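Effector EagT6 (Pseudomonas aeruginosa, PDB 1TU1) plays an essential role in delivering the toxin Tse6 to target cells, specifically by loading Tse6 onto VgrG1a. Local coordinates at residues Asn80-His84 / Met136-Pro141; Ala85-Tyr91 / Leu102-Glu108. One frame throughout, in Å; residues are numbered along the deposited sequence.

Interaction 1: Asn80-His84 / Met136-Pro141; sequences NIHGH and MQTLVP
The imidazole of H82 has V140 over one face, with CG1 almost squarely on the ring normal, 4.2 Å from the centroid in a CH-pi contact. L139 O lies at the edge of the same ring, 3.3 Å from H82 CD2, and water 1 sits in the ring plane beside NE2. The H84 imidazole receives a second CH-pi contact over its face, where P141 CB stands 3.5 Å from the centroid, offset toward the rim. Both rings project from a type I' beta turn, I81 to H84, which joins strands 72-81 and 84-95 as a tight hairpin and packs against the end of helix 125-137 and the short strand 140-141 that follows.

Type I' geometry needs left-handed backbone angles at its two middle positions; G83, with phi 88°, adopts them easily, while H82 takes them as a non-glycine residue. N80 OD1 accepts from G83 N at 2.9 Å, an Asx motif for which the short amide of asparagine has the right reach. H84 ND1 donates to H82 O, with that oxygen in the ring plane, and this bond fixes the rotation of the imidazole that P141 covers.

Beneath the turn the contact is apolar. With I81 CG2 anti to the backbone N, the methyl meets P141 CD at 3.8 Å, while CD1 only grazes M136 CE. Proline suits this site because its rigid ring offers CB to H84 and CD to I81 and H82 together. V140 and P141 also pair antiparallel with a strand of the second subunit, so the turn packs against a segment of the dimer interface. No direct hydrogen bond crosses between the two segments; instead water 1 joins them, 2.7 Å from H82 NE2 and donating to Q137 O at 2.8 Å.

Interaction 2: Ala85-Tyr91 / Leu102-Glu108; sequences AAVLLDY and LRQVFIE
D90 and R103 form a buried salt bridge across the two strands, in a tightly packed interior. The guanidinium comes side-on: NE donates nearly straight to D90 OD1 at 2.7 Å, meeting it from above the carboxylate plane, while NH2 reaches OD2 on its syn side. A bend at chi3 (74°) turns the NE and NH2 edge of the guanidinium toward D90, whose carboxylate plane is 60° away from its own. W77 NE1 also binds D90 OD2, and E129 pairs with R103 NH1, so the buried charges have several partners. On the same face, L88 CD1 packs on V105 CG2 at 3.7 Å, branched apolar chains suited to lying beneath helix 125-137.

The two strands, 84-95 and 98-107, make an antiparallel beta hairpin within the sheet, between strands 113-120 and 72-81, with V87-F106, L89-Q104 and Y91-L102 as hydrogen-bonded pairs. These point to the other face, which helix 53-67 partly covers, and there L89 CD1 touches F106 CE2. L102 CB lies over the Y91 ring, whose hydroxyl donates to Q104 OE1 at 2.6 Å from above the amide plane; T117 takes Q104 NE2, holding that amide in place.

Packing is looser at the A85-E108 end, where both residues are partly exposed. E108 N still donates to A85 O at 2.8 Å, but water 2 bridges A85 N and E108 OE1, while OE2 turns to Q48.

Overall arrangement
The two contacts lie with centres about 12 Å apart and run straight into one another, since H84 at the end of interaction 1 is followed by A85 at the start of interaction 2. Along the chain, 80-84 comes first, then both strands of interaction 2, and 136-141 last, so the longer-range contact brackets the hairpin. Strands 72-81, 84-95 and 98-107 are successive neighbours in the antiparallel sheet, and I107 links the contacts by packing against H84 and L139. Interaction 2 is a buried contact between two inner strands; interaction 1 lies further out, connecting the sheet's edge turn to the segment that pairs with the second subunit of the homodimer.

Interaction 1: Asn80-His84 / Met136-Pro141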
loop_
_atom_site.group_PDB
_atom_site.type_symbol
_atom_site.label_atom_id
_atom_site.label_comp_id
_atom_site.label_asym_id
_atom_site.label_seq_id
_atom_site.Cartn_x
_atom_site.Cartn_y
_atom_site.Cartn_z
ATOM N N ASN A 80 12.508 -4.086 -21.517
ATOM C CA ASN A 80 13.095 -5.013 -20.593
ATOM C C ASN A 80 13.623 -4.252 -19.383
ATOM O O ASN A 80 14.405 -3.314 -19.543
ATOM C CB ASN A 80 14.254 -5.727 -21.277
ATOM C CG ASN A 80 14.934 -6.706 -20.367
ATOM O OD1 ASN A 80 15.668 -6.316 -19.469
ATOM N ND2 ASN A 80 14.688 -8.004 -20.593
ATOM N N ILE A 81 13.236 -4.683 -18.181
ATOM C CA ILE A 81 13.743 -4.088 -16.945
ATOM C C ILE A 81 14.469 -5.152 -16.158
ATOM O O ILE A 81 13.840 -6.023 -15.551
ATOM C CB ILE A 81 12.572 -3.465 -16.133
ATOM C CG1 ILE A 81 11.990 -2.283 -16.911
ATOM C CG2 ILE A 81 13.046 -3.020 -14.737
ATOM C CD1 ILE A 81 10.718 -1.731 -16.347
ATOM N N HIS A 82 15.796 -5.112 -16.205
ATOM C CA HIS A 82 16.637 -6.078 -15.495
ATOM C C HIS A 82 16.177 -7.512 -15.743
ATOM O O HIS A 82 16.055 -8.318 -14.817
ATOM C CB HIS A 82 16.666 -5.809 -13.991
ATOM C CG HIS A 82 17.235 -4.474 -13.631
ATOM N ND1 HIS A 82 18.594 -4.246 -13.520
ATOM C CD2 HIS A 82 16.630 -3.298 -13.336
ATOM C CE1 HIS A 82 18.799 -2.986 -13.175
ATOM N NE2 HIS A 82 17.623 -2.388 -13.063
ATOM N N GLY A 83 15.910 -7.800 -17.008
ATOM C CA GLY A 83 15.562 -9.135 -17.462
ATOM C C GLY A 83 14.090 -9.427 -17.394
ATOM O O GLY A 83 13.662 -10.438 -17.922
ATOM N N HIS A 84 13.315 -8.568 -16.722
ATOM C CA HIS A 84 11.878 -8.730 -16.608
ATOM C C HIS A 84 11.180 -8.099 -17.806
ATOM O O HIS A 84 11.442 -6.959 -18.163
ATOM C CB HIS A 84 11.342 -8.077 -15.332
ATOM C CG HIS A 84 11.853 -8.680 -14.068
ATOM N ND1 HIS A 84 13.200 -8.788 -13.776
ATOM C CD2 HIS A 84 11.191 -9.243 -13.032
ATOM C CE1 HIS A 84 13.337 -9.384 -12.604
ATOM N NE2 HIS A 84 12.135 -9.673 -12.133
ATOM N N MET A 136 11.983 5.514 -12.221
ATOM C CA MET A 136 11.738 4.260 -12.940
ATOM C C MET A 136 13.014 3.623 -13.469
ATOM O O MET A 136 13.103 2.392 -13.576
ATOM C CB MET A 136 10.778 4.480 -14.107
ATOM C CG MET A 136 9.323 4.532 -13.715
ATOM S SD MET A 136 8.755 3.048 -12.799
ATOM C CE MET A 136 9.143 1.729 -13.945
ATOM N N GLN A 137 14.012 4.457 -13.768
ATOM C CA GLN A 137 15.294 3.988 -14.291
ATOM C C GLN A 137 16.131 3.368 -13.195
ATOM O O GLN A 137 17.068 2.610 -13.469
ATOM C CB GLN A 137 16.043 5.122 -15.008
ATOM C CG GLN A 137 15.440 5.392 -16.373
ATOM C CD GLN A 137 16.215 6.394 -17.209
ATOM O OE1 GLN A 137 16.853 7.314 -16.681
ATOM N NE2 GLN A 137 16.155 6.222 -18.521
ATOM N N THR A 138 15.787 3.660 -11.946
ATOM C CA THR A 138 16.436 3.014 -10.813
ATOM C C THR A 138 15.678 1.807 -10.268
ATOM O O THR A 138 16.177 1.165 -9.374
ATOM C CB THR A 138 16.614 4.002 -9.636
ATOM O OG1 THR A 138 15.322 4.379 -9.107
ATOM C CG2 THR A 138 17.279 5.292 -10.100
ATOM N N LEU A 139 14.471 1.524 -10.752
ATOM C CA LEU A 139 13.707 0.381 -10.219
ATOM C C LEU A 139 14.399 -0.953 -10.537
ATOM O O LEU A 139 14.529 -1.319 -11.704
ATOM C CB LEU A 139 12.295 0.364 -10.764
ATOM C CG LEU A 139 11.291 -0.573 -10.080
ATOM C CD1 LEU A 139 9.923 -0.006 -10.268
ATOM C CD2 LEU A 139 11.342 -1.987 -10.673
ATOM N N VAL A 140 14.814 -1.674 -9.496
ATOM C CA VAL A 140 15.345 -3.023 -9.649
ATOM C C VAL A 140 14.384 -4.056 -9.069
ATOM O O VAL A 140 14.198 -4.120 -7.850
ATOM C CB VAL A 140 16.738 -3.147 -9.014
ATOM C CG1 VAL A 140 17.335 -4.534 -9.248
ATOM C CG2 VAL A 140 17.648 -2.048 -9.550
ATOM N N PRO A 141 13.749 -4.865 -9.923
ATOM C CA PRO A 141 12.905 -5.951 -9.416
ATOM C C PRO A 141 13.705 -6.886 -8.516
ATOM O O PRO A 141 14.903 -7.117 -8.735
ATOM C CB PRO A 141 12.408 -6.650 -10.695
ATOM C CG PRO A 141 12.517 -5.630 -11.763
ATOM C CD PRO A 141 13.707 -4.793 -11.395
HETATM O O HOH W 1 18.211 0.178 -12.616
#

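Interaction 2: Ala85-Tyr91 / Leu102-Glu108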
loop_
_atom_site.group_PDB
_atom_site.type_symbol
_atom_site.label_atom_id
_atom_site.label_comp_id
_atom_site.label_asym_id
_atom_site.label_seq_id
_atom_site.Cartn_x
_atom_site.Cartn_y
_atom_site.Cartn_z
ATOM N N ALA A 85 10.263 -8.837 -18.413
ATOM C CA ALA A 85 9.405 -8.279 -19.441
ATOM C C ALA A 85 8.506 -7.168 -18.861
ATOM O O ALA A 85 7.895 -7.321 -17.800
ATOM C CB ALA A 85 8.541 -9.367 -20.056
ATOM N N ALA A 86 8.387 -6.083 -19.607
ATOM C CA ALA A 86 7.587 -4.963 -19.181
ATOM C C ALA A 86 6.940 -4.272 -20.374
ATOM O O ALA A 86 7.452 -4.326 -21.480
ATOM C CB ALA A 86 8.474 -3.992 -18.411
ATOM N N VAL A 87 5.797 -3.652 -20.138
ATOM C CA VAL A 87 5.150 -2.809 -21.132
ATOM C C VAL A 87 4.815 -1.453 -20.492
ATOM O O VAL A 87 4.191 -1.412 -19.423
ATOM C CB VAL A 87 3.877 -3.455 -21.660
ATOM C CG1 VAL A 87 3.124 -2.509 -22.635
ATOM C CG2 VAL A 87 4.189 -4.792 -22.344
ATOM N N LEU A 88 5.246 -0.369 -21.138
ATOM C CA LEU A 88 4.785 0.994 -20.829
ATOM C C LEU A 88 3.655 1.410 -21.759
ATOM O O LEU A 88 3.783 1.333 -23.010
ATOM C CB LEU A 88 5.945 1.995 -20.905
ATOM C CG LEU A 88 5.608 3.500 -20.887
ATOM C CD1 LEU A 88 4.898 3.891 -19.612
ATOM C CD2 LEU A 88 6.870 4.311 -21.008
ATOM N N LEU A 89 2.545 1.835 -21.161
ATOM C CA LEU A 89 1.419 2.389 -21.880
ATOM C C LEU A 89 1.201 3.831 -21.457
ATOM O O LEU A 89 0.870 4.085 -20.282
ATOM C CB LEU A 89 0.143 1.640 -21.563
ATOM C CG LEU A 89 0.072 0.165 -21.926
ATOM C CD1 LEU A 89 -1.243 -0.352 -21.432
ATOM C CD2 LEU A 89 0.216 -0.043 -23.451
ATOM N N ASP A 90 1.390 4.756 -22.401
ATOM C CA ASP A 90 1.032 6.158 -22.223
ATOM C C ASP A 90 -0.345 6.353 -22.775
ATOM O O ASP A 90 -0.588 6.116 -23.960
ATOM C CB ASP A 90 2.005 7.066 -22.947
ATOM C CG ASP A 90 3.383 6.979 -22.379
ATOM O OD1 ASP A 90 3.506 6.661 -21.171
ATOM O OD2 ASP A 90 4.413 7.184 -23.045
ATOM N N TYR A 91 -1.276 6.733 -21.908
ATOM C CA TYR A 91 -2.642 6.942 -22.333
ATOM C C TYR A 91 -3.364 8.012 -21.534
ATOM O O TYR A 91 -2.914 8.412 -20.461
ATOM C CB TYR A 91 -3.425 5.647 -22.313
ATOM C CG TYR A 91 -3.670 4.964 -20.966
ATOM C CD1 TYR A 91 -4.858 5.175 -20.256
ATOM C CD2 TYR A 91 -2.770 4.017 -20.464
ATOM C CE1 TYR A 91 -5.114 4.519 -19.065
ATOM C CE2 TYR A 91 -3.010 3.351 -19.275
ATOM C CZ TYR A 91 -4.176 3.597 -18.576
ATOM O OH TYR A 91 -4.424 2.927 -17.399
ATOM N N LEU A 102 -1.808 9.323 -18.134
ATOM C CA LEU A 102 -1.188 8.219 -17.411
ATOM C C LEU A 102 0.039 7.674 -18.135
ATOM O O LEU A 102 0.046 7.534 -19.363
ATOM C CB LEU A 102 -2.208 7.106 -17.233
ATOM C CG LEU A 102 -3.020 7.199 -15.939
ATOM C CD1 LEU A 102 -3.947 8.425 -15.924
ATOM C CD2 LEU A 102 -3.818 5.950 -15.761
ATOM N N ARG A 103 1.084 7.383 -17.374
ATOM C CA ARG A 103 2.197 6.579 -17.841
ATOM C C ARG A 103 2.278 5.372 -16.902
ATOM O O ARG A 103 2.690 5.506 -15.735
ATOM C CB ARG A 103 3.483 7.387 -17.836
ATOM C CG ARG A 103 3.345 8.737 -18.588
ATOM C CD ARG A 103 4.646 9.299 -19.098
ATOM N NE ARG A 103 5.152 8.582 -20.259
ATOM C CZ ARG A 103 6.294 8.872 -20.877
ATOM N NH1 ARG A 103 7.083 9.833 -20.428
ATOM N NH2 ARG A 103 6.687 8.163 -21.927
ATOM N N GLN A 104 1.850 4.221 -17.419
ATOM C CA GLN A 104 1.599 3.006 -16.651
ATOM C C GLN A 104 2.509 1.862 -17.122
ATOM O O GLN A 104 2.472 1.471 -18.289
ATOM C CB GLN A 104 0.134 2.622 -16.793
ATOM C CG GLN A 104 -0.358 1.583 -15.814
ATOM C CD GLN A 104 -1.860 1.526 -15.729
ATOM O OE1 GLN A 104 -2.540 1.270 -16.725
ATOM N NE2 GLN A 104 -2.397 1.794 -14.538
ATOM N N VAL A 105 3.366 1.369 -16.238
ATOM C CA VAL A 105 4.302 0.302 -16.575
ATOM C C VAL A 105 3.853 -1.012 -15.913
ATOM O O VAL A 105 3.593 -1.068 -14.703
ATOM C CB VAL A 105 5.704 0.640 -16.141
ATOM C CG1 VAL A 105 6.700 -0.496 -16.510
ATOM C CG2 VAL A 105 6.178 1.984 -16.762
ATOM N N PHE A 106 3.742 -2.060 -16.715
ATOM C CA PHE A 106 3.423 -3.380 -16.202
ATOM C C PHE A 106 4.693 -4.173 -16.246
ATOM O O PHE A 106 5.332 -4.259 -17.308
ATOM C CB PHE A 106 2.367 -4.032 -17.074
ATOM C CG PHE A 106 1.081 -3.294 -17.124
ATOM C CD1 PHE A 106 0.021 -3.688 -16.325
ATOM C CD2 PHE A 106 0.912 -2.202 -17.967
ATOM C CE1 PHE A 106 -1.200 -3.023 -16.370
ATOM C CE2 PHE A 106 -0.323 -1.521 -18.024
ATOM C CZ PHE A 106 -1.375 -1.927 -17.218
ATOM N N ILE A 107 5.101 -4.725 -15.098
ATOM C CA ILE A 107 6.333 -5.491 -15.013
ATOM C C ILE A 107 5.997 -6.920 -14.622
ATOM O O ILE A 107 5.491 -7.177 -13.538
ATOM C CB ILE A 107 7.326 -4.899 -13.989
ATOM C CG1 ILE A 107 7.540 -3.398 -14.232
ATOM C CG2 ILE A 107 8.653 -5.690 -14.024
ATOM C CD1 ILE A 107 8.420 -2.740 -13.198
ATOM N N GLU A 108 6.276 -7.851 -15.526
ATOM C CA GLU A 108 6.022 -9.256 -15.267
ATOM C C GLU A 108 6.833 -9.711 -14.056
ATOM O O GLU A 108 8.025 -9.575 -14.031
ATOM C CB GLU A 108 6.416 -10.143 -16.458
ATOM C CG GLU A 108 5.846 -11.541 -16.255
ATOM C CD GLU A 108 6.175 -12.534 -17.372
ATOM O OE1 GLU A 108 7.185 -12.355 -18.103
ATOM O OE2 GLU A 108 5.390 -13.492 -17.466
HETATM O O HOH W 2 9.638 -11.517 -17.507
#